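Local coordinates for possible adenyl cyclase-associated protein (Cryptosporidium parvum, PDB 2B0R) that probably binds and sequesters monomeric actin, as a member of the cyclase-associated protein family, at residues Val140-Ser145 with Val151-Ser156. Residues are numbered along the deposited sequence; the frame is centred on the assembly and turned at random.
Sequences VNIYTS and VEVYSS
Ile-142 and Val-153 face each other from strands 140-143 and 152-156, their CA atoms 9.6 Å apart, and the backbones draw in to 8.1 Å between the CA atoms of Thr-144 and Val-151, with no hydrogen bond from one segment to the other. Methyl groups alone bridge the gap. Ile-142 reaches across with the end of its longer branch, CD1 lying 4.2 Å from CG1 of Val-153; CD1 is carried forward because the chain is extended about CB-CG1 (chi2 163°). Thr-144 presents its methyl, CG2 resting 4.1 Å from CG1 of Val-151, while its OG1, just past the end of strand 140-143, hydrogen-bonds the carbonyl O of Leu-164 on strand 161-166, which satisfies this hydroxyl. The two strands belong to two facing sheets, largely of parallel strands, of the right-handed beta-helix characteristic of the CAP C-terminal domain, and residues 146-150 make the turn between them. The four side chains are buried between the two sheets, and Ile-132 of strand 131-135, which lies beside 152-156, packs on both Ile-142 and Val-151. Alternate residues point outward: the hydroxyl of Tyr-154 bonds OE2 of Glu-152 (3.1 Å), approaching the carboxylate obliquely, 37° off its plane. Strand 152-156 ends its sheet within the chain, but Val-153 to Ser-155 pair antiparallel with a strand of the second subunit, which carries the sheet across the interface.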
loop_
_atom_site.group_PDB
_atom_site.type_symbol
_atom_site.label_atom_id
_atom_site.label_comp_id
_atom_site.label_asym_id
_atom_site.label_seq_id
_atom_site.Cartn_x
_atom_site.Cartn_y
_atom_site.Cartn_z
ATOM N N VAL A 140 10.827 -5.441 2.577
ATOM C CA VAL A 140 10.760 -6.604 3.425
ATOM C C VAL A 140 11.131 -7.793 2.589
ATOM O O VAL A 140 10.553 -8.023 1.528
ATOM C CB VAL A 140 9.354 -6.830 4.040
ATOM C CG1 VAL A 140 9.325 -8.157 4.819
ATOM C CG2 VAL A 140 8.964 -5.685 4.952
ATOM N N ASN A 141 12.122 -8.535 3.065
ATOM C CA ASN A 141 12.569 -9.757 2.423
ATOM C C ASN A 141 12.269 -10.944 3.332
ATOM O O ASN A 141 12.607 -10.962 4.531
ATOM C CB ASN A 141 14.067 -9.683 2.112
ATOM C CG ASN A 141 14.378 -9.039 0.735
ATOM O OD1 ASN A 141 13.599 -8.268 0.184
ATOM N ND2 ASN A 141 15.560 -9.358 0.201
ATOM N N ILE A 142 11.626 -11.938 2.748
ATOM C CA ILE A 142 11.208 -13.122 3.472
ATOM C C ILE A 142 11.923 -14.314 2.911
ATOM O O ILE A 142 11.760 -14.628 1.729
ATOM C CB ILE A 142 9.670 -13.317 3.364
ATOM C CG1 ILE A 142 8.964 -12.196 4.113
ATOM C CG2 ILE A 142 9.274 -14.618 3.966
ATOM C CD1 ILE A 142 7.520 -12.068 3.746
ATOM N N TYR A 143 12.724 -14.966 3.757
ATOM C CA TYR A 143 13.504 -16.157 3.359
ATOM C C TYR A 143 12.844 -17.423 3.865
ATOM O O TYR A 143 12.668 -17.596 5.083
ATOM C CB TYR A 143 14.950 -16.079 3.861
ATOM C CG TYR A 143 15.710 -14.863 3.350
ATOM C CD1 TYR A 143 15.551 -13.609 3.949
ATOM C CD2 TYR A 143 16.576 -14.965 2.274
ATOM C CE1 TYR A 143 16.221 -12.517 3.476
ATOM C CE2 TYR A 143 17.266 -13.862 1.803
ATOM C CZ TYR A 143 17.085 -12.656 2.406
ATOM O OH TYR A 143 17.766 -11.565 1.940
ATOM N N THR A 144 12.462 -18.300 2.944
ATOM C CA THR A 144 11.693 -19.461 3.340
ATOM C C THR A 144 12.606 -20.651 3.506
ATOM O O THR A 144 13.663 -20.690 2.913
ATOM C CB THR A 144 10.577 -19.786 2.337
ATOM O OG1 THR A 144 11.155 -20.260 1.136
ATOM C CG2 THR A 144 9.771 -18.559 2.011
ATOM N N SER A 145 12.202 -21.589 4.360
ATOM C CA SER A 145 12.811 -22.908 4.460
ATOM C C SER A 145 12.293 -23.757 3.309
ATOM O O SER A 145 11.241 -23.479 2.781
ATOM C CB SER A 145 12.406 -23.562 5.765
ATOM O OG SER A 145 11.013 -23.869 5.755
ATOM N N VAL A 151 4.119 -20.692 1.826
ATOM C CA VAL A 151 3.628 -19.672 2.759
ATOM C C VAL A 151 2.716 -18.638 2.060
ATOM O O VAL A 151 2.973 -18.236 0.946
ATOM C CB VAL A 151 4.820 -18.984 3.491
ATOM C CG1 VAL A 151 5.756 -18.293 2.472
ATOM C CG2 VAL A 151 4.325 -18.041 4.553
ATOM N N GLU A 152 1.641 -18.255 2.727
ATOM C CA GLU A 152 0.700 -17.282 2.198
ATOM C C GLU A 152 1.054 -15.939 2.736
ATOM O O GLU A 152 1.143 -15.758 3.950
ATOM C CB GLU A 152 -0.689 -17.635 2.636
ATOM C CG GLU A 152 -1.173 -18.954 2.086
ATOM C CD GLU A 152 -2.614 -19.233 2.467
ATOM O OE1 GLU A 152 -3.130 -20.269 2.005
ATOM O OE2 GLU A 152 -3.221 -18.433 3.236
ATOM N N VAL A 153 1.314 -14.996 1.845
ATOM C CA VAL A 153 1.682 -13.636 2.268
ATOM C C VAL A 153 0.543 -12.680 1.939
ATOM O O VAL A 153 0.147 -12.552 0.792
ATOM C CB VAL A 153 3.015 -13.136 1.623
ATOM C CG1 VAL A 153 3.531 -11.929 2.362
ATOM C CG2 VAL A 153 4.073 -14.222 1.624
ATOM N N TYR A 154 -0.013 -12.062 2.965
ATOM C CA TYR A 154 -1.044 -11.043 2.802
ATOM C C TYR A 154 -0.364 -9.683 2.846
ATOM O O TYR A 154 0.520 -9.451 3.690
ATOM C CB TYR A 154 -2.133 -11.185 3.882
ATOM C CG TYR A 154 -2.934 -12.466 3.747
ATOM C CD1 TYR A 154 -2.433 -13.704 4.233
ATOM C CD2 TYR A 154 -4.183 -12.463 3.112
ATOM C CE1 TYR A 154 -3.181 -14.909 4.097
ATOM C CE2 TYR A 154 -4.928 -13.650 2.944
ATOM C CZ TYR A 154 -4.427 -14.868 3.445
ATOM O OH TYR A 154 -5.175 -16.019 3.269
ATOM N N SER A 155 -0.729 -8.807 1.906
ATOM C CA SER A 155 -0.072 -7.515 1.771
ATOM C C SER A 155 -1.043 -6.403 1.489
ATOM O O SER A 155 -1.952 -6.544 0.645
ATOM C CB SER A 155 0.975 -7.550 0.657
ATOM O OG SER A 155 0.372 -7.838 -0.583
ATOM N N SER A 156 -0.841 -5.287 2.178
ATOM C CA SER A 156 -1.661 -4.105 1.980
ATOM C C SER A 156 -0.800 -2.929 2.317
ATOM O O SER A 156 -0.038 -2.992 3.313
ATOM C CB SER A 156 -2.897 -4.121 2.896
ATOM O OG SER A 156 -2.474 -4.210 4.233
#